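Local atomic coordinates of uncharacterized protein (Escherichia coli UMEA 3162-1, PDB entry 4X5M), a protein that mediates transmembrane sugar transport down a concentration gradient as a homodimer, probably by rocking-type movements that open a cavity to each side of the membrane in turn. Residues G34-V37 / V38-I41; R57-F60 / A61-I64. All blocks are in the same frame, centred on the assembly; numbering follows the deposited sequence.

Contact 1: G34-V37 / V38-I41; sequences GISV and VMYI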
ATOM      1  N   GLY A  34      -6.020  -1.612  17.226  1.00 45.81           N
ATOM      2  CA  GLY A  34      -5.903  -2.622  16.190  1.00 53.63           C
ATOM      3  C   GLY A  34      -4.629  -2.499  15.378  1.00 53.16           C
ATOM      4  O   GLY A  34      -4.160  -3.475  14.789  1.00 48.55           O
ATOM      5  N   ILE A  35      -4.065  -1.294  15.347  1.00 43.03           N
ATOM      6  CA  ILE A  35      -2.845  -1.039  14.590  1.00 42.07           C
ATOM      7  C   ILE A  35      -1.654  -1.792  15.175  1.00 31.09           C
ATOM      8  O   ILE A  35      -1.331  -1.645  16.353  1.00 42.13           O
ATOM      9  CB  ILE A  35      -2.516   0.466  14.547  1.00 36.74           C
ATOM     10  CG1 ILE A  35      -3.624   1.230  13.821  1.00 39.07           C
ATOM     11  CG2 ILE A  35      -1.174   0.698  13.870  1.00 32.55           C
ATOM     12  CD1 ILE A  35      -3.370   2.716  13.706  1.00 36.70           C
ATOM     13  N   SER A  36      -1.009  -2.603  14.342  1.00 35.38           N
ATOM     14  CA  SER A  36       0.168  -3.351  14.764  1.00 37.04           C
ATOM     15  C   SER A  36       1.444  -2.544  14.564  1.00 35.15           C
ATOM     16  O   SER A  36       1.731  -2.081  13.459  1.00 29.78           O
ATOM     17  CB  SER A  36       0.269  -4.672  14.004  1.00 30.84           C
ATOM     18  OG  SER A  36       1.553  -5.249  14.157  1.00 30.74           O
ATOM     19  N   VAL A  37       2.204  -2.384  15.643  1.00 32.28           N
ATOM     20  CA  VAL A  37       3.483  -1.687  15.588  1.00 30.87           C
ATOM     21  C   VAL A  37       4.451  -2.403  14.651  1.00 30.04           C
ATOM     22  O   VAL A  37       5.117  -1.769  13.829  1.00 25.57           O
ATOM     23  CB  VAL A  37       4.116  -1.567  16.989  1.00 35.63           C
ATOM     24  CG1 VAL A  37       5.516  -0.978  16.898  1.00 32.21           C
ATOM     25  CG2 VAL A  37       3.235  -0.723  17.898  1.00 36.63           C
ATOM     26  N   VAL A  38       4.509  -3.726  14.768  1.00 32.41           N
ATOM     27  CA  VAL A  38       5.405  -4.542  13.949  1.00 24.59           C
ATOM     28  C   VAL A  38       5.105  -4.400  12.458  1.00 23.98           C
ATOM     29  O   VAL A  38       6.019  -4.248  11.646  1.00 29.37           O
ATOM     30  CB  VAL A  38       5.319  -6.034  14.340  1.00 38.35           C
ATOM     31  CG1 VAL A  38       6.108  -6.893  13.361  1.00 33.03           C
ATOM     32  CG2 VAL A  38       5.823  -6.239  15.758  1.00 40.66           C
ATOM     33  N   MET A  39       3.824  -4.439  12.104  1.00 23.81           N
ATOM     34  CA  MET A  39       3.424  -4.326  10.704  1.00 27.18           C
ATOM     35  C   MET A  39       3.808  -2.969  10.115  1.00 23.93           C
ATOM     36  O   MET A  39       4.243  -2.888   8.967  1.00 26.59           O
ATOM     37  CB  MET A  39       1.915  -4.560  10.549  1.00 30.43           C
ATOM     38  CG  MET A  39       1.478  -5.992  10.818  1.00 36.88           C
ATOM     39  SD  MET A  39      -0.107  -6.413  10.056  1.00 45.12           S
ATOM     40  CE  MET A  39      -1.187  -5.192  10.790  1.00 35.64           C
ATOM     41  N   TYR A  40       3.660  -1.909  10.903  1.00 23.67           N
ATOM     42  CA  TYR A  40       3.982  -0.569  10.422  1.00 26.34           C
ATOM     43  C   TYR A  40       5.487  -0.346  10.310  1.00 26.64           C
ATOM     44  O   TYR A  40       5.948   0.369   9.421  1.00 28.88           O
ATOM     45  CB  TYR A  40       3.353   0.495  11.326  1.00 27.57           C
ATOM     46  CG  TYR A  40       2.081   1.070  10.749  1.00 30.50           C
ATOM     47  CD1 TYR A  40       0.871   0.407  10.893  1.00 30.63           C
ATOM     48  CD2 TYR A  40       2.095   2.267  10.045  1.00 26.91           C
ATOM     49  CE1 TYR A  40      -0.296   0.923  10.360  1.00 31.22           C
ATOM     50  CE2 TYR A  40       0.934   2.793   9.506  1.00 31.54           C
ATOM     51  CZ  TYR A  40      -0.259   2.116   9.668  1.00 33.13           C
ATOM     52  OH  TYR A  40      -1.418   2.633   9.136  1.00 33.62           O
ATOM     53  N   ILE A  41       6.251  -0.960  11.209  1.00 25.79           N
ATOM     54  CA  ILE A  41       7.705  -0.887  11.137  1.00 24.05           C
ATOM     55  C   ILE A  41       8.200  -1.624   9.896  1.00 23.05           C
ATOM     56  O   ILE A  41       9.081  -1.139   9.183  1.00 28.29           O
ATOM     57  CB  ILE A  41       8.372  -1.474  12.398  1.00 28.27           C
ATOM     58  CG1 ILE A  41       8.059  -0.600  13.613  1.00 27.31           C
ATOM     59  CG2 ILE A  41       9.878  -1.581  12.211  1.00 26.79           C
ATOM     60  CD1 ILE A  41       8.687  -1.092  14.900  1.00 39.01           C
TER
HETATM   61  O   HOH W   1       2.931  -5.126  16.876  1.00 41.42           O
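The Tyr40 ring meets Ile35 and the backbone of Ser36. Ile35 CG2 comes in obliquely and lies 3.6 Å from Tyr40 CD1, almost equally close to CE1. Ser36 O sits at the ring edge, near its plane, 3.7 Å from Tyr40 CD1. The same ring packs edge-to-face with Phe19 of the second subunit.

Ser36 is the N-cap of helix 37-57. Its OG lies anti to the backbone N (chi1 166°), which turns OG back over the first turn. There OG accepts from Met39 N at 3.2 Å, with a nearly straight N-H...O angle of 167°. A water joins the cap, 3.1 Å from Ser36 OG, and also accepts from Val38 N. The Met39 side chain bends at chi3 and folds back along Ser36, with Met39 CE 3.6 Å from Ser36 CB. Met39 also packs on Ala18 of the second subunit.

The first helical bonds follow. Tyr40 N donates to Ser36 O, and Ile41 N donates to Val37 O at 3.0 Å. The Val37 and Ile41 side chains run side by side, with Val37 CG1 3.7 Å from Ile41 CD1. Val37 also touches Arg84 of helix 60-86.

An alanine in place of Ser36 removes the hydroxyl and would probably leave Met39 N without its capping acceptor and the water with one partner fewer. The chemistry is that of a serine N-cap: hydroxyl and water take up the N-H groups of Met39 and Val38 as the transmembrane helix starts, while Tyr40 carries the same turn into the dimer interface.

Contact 2: R57-F60 / A61-I64; sequences RSDF and AVLI. With OLB ((2S)-2,3-dihydroxypropyl (9Z)-octadec-9-enoate), chain G; OLA (oleic acid), chain F.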
ATOM      1  N   ARG A  57      16.714   4.578  -9.407  1.00 35.92           N
ATOM      2  CA  ARG A  57      16.051   4.294 -10.679  1.00 33.88           C
ATOM      3  C   ARG A  57      15.663   5.561 -11.435  1.00 39.74           C
ATOM      4  O   ARG A  57      15.218   5.489 -12.583  1.00 41.97           O
ATOM      5  CB  ARG A  57      14.799   3.442 -10.448  1.00 36.07           C
ATOM      6  CG  ARG A  57      15.077   1.983 -10.139  1.00 40.39           C
ATOM      7  CD  ARG A  57      15.373   1.203 -11.406  1.00 42.37           C
ATOM      8  NE  ARG A  57      14.208   1.119 -12.281  1.00 52.04           N
ATOM      9  CZ  ARG A  57      14.184   0.446 -13.427  1.00 53.05           C
ATOM     10  NH1 ARG A  57      15.263  -0.205 -13.836  1.00 52.47           N
ATOM     11  NH2 ARG A  57      13.080   0.421 -14.161  1.00 46.29           N
ATOM     12  N   SER A  58      15.841   6.711 -10.787  1.00 39.16           N
ATOM     13  CA  SER A  58      15.371   7.993 -11.311  1.00 39.04           C
ATOM     14  C   SER A  58      13.886   7.899 -11.650  1.00 43.90           C
ATOM     15  O   SER A  58      13.452   8.295 -12.734  1.00 39.83           O
ATOM     16  CB  SER A  58      16.182   8.421 -12.538  1.00 34.14           C
ATOM     17  OG  SER A  58      17.550   8.590 -12.210  1.00 48.57           O
ATOM     18  N   ASP A  59      13.121   7.355 -10.709  1.00 44.35           N
ATOM     19  CA  ASP A  59      11.695   7.125 -10.890  1.00 37.23           C
ATOM     20  C   ASP A  59      10.896   8.023  -9.953  1.00 35.12           C
ATOM     21  O   ASP A  59      10.713   7.700  -8.780  1.00 34.91           O
ATOM     22  CB  ASP A  59      11.364   5.651 -10.637  1.00 32.78           C
ATOM     23  CG  ASP A  59      10.009   5.249 -11.186  1.00 41.44           C
ATOM     24  OD1 ASP A  59       9.061   6.057 -11.112  1.00 36.83           O
ATOM     25  OD2 ASP A  59       9.893   4.114 -11.697  1.00 51.41           O
ATOM     26  N   PHE A  60      10.420   9.149 -10.475  1.00 29.54           N
ATOM     27  CA  PHE A  60       9.709  10.117  -9.649  1.00 37.24           C
ATOM     28  C   PHE A  60       8.334   9.607  -9.233  1.00 32.91           C
ATOM     29  O   PHE A  60       7.799  10.020  -8.206  1.00 35.13           O
ATOM     30  CB  PHE A  60       9.570  11.455 -10.378  1.00 42.50           C
ATOM     31  CG  PHE A  60       8.969  12.540  -9.531  1.00 57.95           C
ATOM     32  CD1 PHE A  60       9.726  13.179  -8.563  1.00 58.70           C
ATOM     33  CD2 PHE A  60       7.645  12.914  -9.695  1.00 53.09           C
ATOM     34  CE1 PHE A  60       9.177  14.175  -7.776  1.00 49.11           C
ATOM     35  CE2 PHE A  60       7.090  13.909  -8.911  1.00 50.17           C
ATOM     36  CZ  PHE A  60       7.856  14.540  -7.950  1.00 49.20           C
ATOM     37  N   ALA A  61       7.763   8.710 -10.034  1.00 35.04           N
ATOM     38  CA  ALA A  61       6.474   8.113  -9.708  1.00 28.16           C
ATOM     39  C   ALA A  61       6.585   7.276  -8.439  1.00 25.19           C
ATOM     40  O   ALA A  61       5.783   7.416  -7.517  1.00 26.87           O
ATOM     41  CB  ALA A  61       5.969   7.266 -10.864  1.00 27.29           C
ATOM     42  N   VAL A  62       7.590   6.406  -8.402  1.00 25.23           N
ATOM     43  CA  VAL A  62       7.858   5.587  -7.227  1.00 27.65           C
ATOM     44  C   VAL A  62       8.247   6.467  -6.044  1.00 27.57           C
ATOM     45  O   VAL A  62       7.811   6.238  -4.914  1.00 29.36           O
ATOM     46  CB  VAL A  62       8.978   4.560  -7.505  1.00 30.48           C
ATOM     47  CG1 VAL A  62       9.427   3.883  -6.219  1.00 28.12           C
ATOM     48  CG2 VAL A  62       8.511   3.530  -8.525  1.00 34.25           C
ATOM     49  N   LEU A  63       9.057   7.484  -6.320  1.00 29.68           N
ATOM     50  CA  LEU A  63       9.532   8.405  -5.293  1.00 35.50           C
ATOM     51  C   LEU A  63       8.398   9.130  -4.575  1.00 24.41           C
ATOM     52  O   LEU A  63       8.251   9.004  -3.360  1.00 33.93           O
ATOM     53  CB  LEU A  63      10.491   9.430  -5.901  1.00 35.48           C
ATOM     54  CG  LEU A  63      11.983   9.143  -5.724  1.00 35.01           C
ATOM     55  CD1 LEU A  63      12.825  10.245  -6.350  1.00 44.89           C
ATOM     56  CD2 LEU A  63      12.317   8.982  -4.248  1.00 33.65           C
ATOM     57  N   ILE A  64       7.601   9.886  -5.324  1.00 33.10           N
ATOM     58  CA  ILE A  64       6.554  10.708  -4.724  1.00 32.91           C
ATOM     59  C   ILE A  64       5.475   9.851  -4.061  1.00 30.33           C
ATOM     60  O   ILE A  64       4.865  10.267  -3.078  1.00 28.55           O
ATOM     61  CB  ILE A  64       5.902  11.655  -5.768  1.00 34.40           C
ATOM     62  CG1 ILE A  64       5.062  12.730  -5.071  1.00 32.34           C
ATOM     63  CG2 ILE A  64       5.066  10.876  -6.780  1.00 30.30           C
ATOM     64  CD1 ILE A  64       4.389  13.693  -6.026  1.00 47.41           C
TER
HETATM   65  C1  OLB G 204       3.841   1.919  -1.830  0.50 40.18           C
HETATM   66  C2  OLB G 204       2.450   2.160  -1.289  0.50 41.27           C
HETATM   67  C3  OLB G 204       2.187   1.144  -0.200  0.50 41.19           C
HETATM   68  C4  OLB G 204       0.850   0.461  -0.421  0.50 46.06           C
HETATM   69  C5  OLB G 204       0.945  -0.993   0.009  0.50 42.06           C
HETATM   70  O19 OLB G 204       4.690   1.423  -1.116  0.50 37.19           O
HETATM   71  O20 OLB G 204       4.146   2.255  -3.158  0.50 46.79           O
HETATM   72  C21 OLB G 204       5.228   1.527  -3.687  0.50 39.59           C
HETATM   73  C22 OLB G 204       5.264   1.717  -5.184  0.50 42.66           C
HETATM   74  O23 OLB G 204       6.322   2.583  -5.515  0.50 43.32           O
HETATM   75  C24 OLB G 204       5.480   0.382  -5.853  0.50 43.19           C
HETATM   76  O25 OLB G 204       4.229  -0.158  -6.214  0.50 38.42           O
HETATM   77  C6  OLB G 204      -0.342  -1.757  -0.246  0.50 44.22           C
HETATM   78  C7  OLB G 204      -1.449  -1.245   0.660  0.50 49.75           C
HETATM   79  C8  OLB G 204      -1.944  -2.292   1.652  0.50 45.61           C
HETATM   80  C9  OLB G 204      -3.116  -3.091   1.100  0.50 45.08           C
HETATM   81  C10 OLB G 204      -4.408  -2.710   1.233  0.50 42.48           C
HETATM   82  C11 OLB G 204      -4.788  -1.447   1.971  0.50 46.79           C
HETATM   83  C12 OLB G 204      -4.958  -1.730   3.452  0.50 49.48           C
HETATM   84  C13 OLB G 204      -4.215  -0.645   4.203  0.50 48.35           C
HETATM   85  C14 OLB G 204      -3.780  -1.115   5.573  0.50 45.43           C
HETATM   86  C15 OLB G 204      -2.991   0.003   6.215  0.50 46.41           C
HETATM   87  C16 OLB G 204      -1.778   0.293   5.358  0.50 46.43           C
HETATM   88  C17 OLB G 204      -1.551   1.786   5.271  0.50 42.10           C
HETATM   89  C18 OLB G 204      -1.062   2.114   3.880  0.50 44.78           C
HETATM   90  C12 OLA F 203      -0.229  14.519 -10.535  1.00 58.33           C
HETATM   91  C13 OLA F 203      -0.719  13.501  -9.530  1.00 60.52           C
HETATM   92  C14 OLA F 203       0.404  13.166  -8.575  1.00 54.63           C
HETATM   93  C15 OLA F 203       0.024  11.952  -7.757  1.00 45.91           C
HETATM   94  C16 OLA F 203       1.248  11.456  -7.019  1.00 40.08           C
HETATM   95  C17 OLA F 203       1.122  11.801  -5.552  1.00 47.69           C
HETATM   96  C18 OLA F 203       0.559  10.611  -4.809  1.00 43.93           C
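Asp59 caps the start of helix 60-86 through its side chain. Asp59 OD1 accepts from Val62 N at 3.1 Å, with an N-H...O angle of 168°. The donor comes from above the carboxylate plane, 59° out of it. Tyr53 OH of the second subunit bonds to the same OD1, so two partners grip this oxygen. The other oxygen, OD2, has a long, weak ion pair with Arg57 of the second subunit.

The first backbone bonds of the helix run from Leu63 N to Asp59 O and from Ile64 N to Phe60 O, the latter at 2.9 Å. Just before the cap, Ser58 closes helix 37-57 in a Schellman motif with positive phi.

The Val62 side chain crosses that of Asp59 at about a right angle, with Val62 CG2 3.5 Å from Asp59 CG. Its other methyl, Val62 CG1, lies 3.4 Å from O23 of the monoolein. Phe60 CG is anti to the backbone N (chi1 -174°), and the ring swings along the helix under Ile64. Ile64 CB stands 4.0 Å above one face, offset toward the rim. Ile64 CD1 reaches C17 of an oleic acid at 3.8 Å.

The capping carboxylate thus ties the helix start to the neighbouring subunit. The nearby N-terminal N-H groups would probably stabilise its negative charge.

Overall arrangement
Contacts 1 and 2 lie on opposite sides of the chain's centre. Their centres are 26 Å apart and their nearest atoms about 15 Å apart, so they do not touch. The two helix starts thus lie toward opposite ends of the transporter in this inward-open state. Residues 34-41 open helix 37-57, and residues 57-64 follow its end and open helix 60-86. Both contacts also reach the second subunit, 34-41 through Met39 and Tyr40. A bound monoolein spans between the two helix starts: its glycerol head lies by Val62 of contact 2, and its acyl tail reaches Tyr40 of contact 1. Asn66 of both subunits bonds to monoolein.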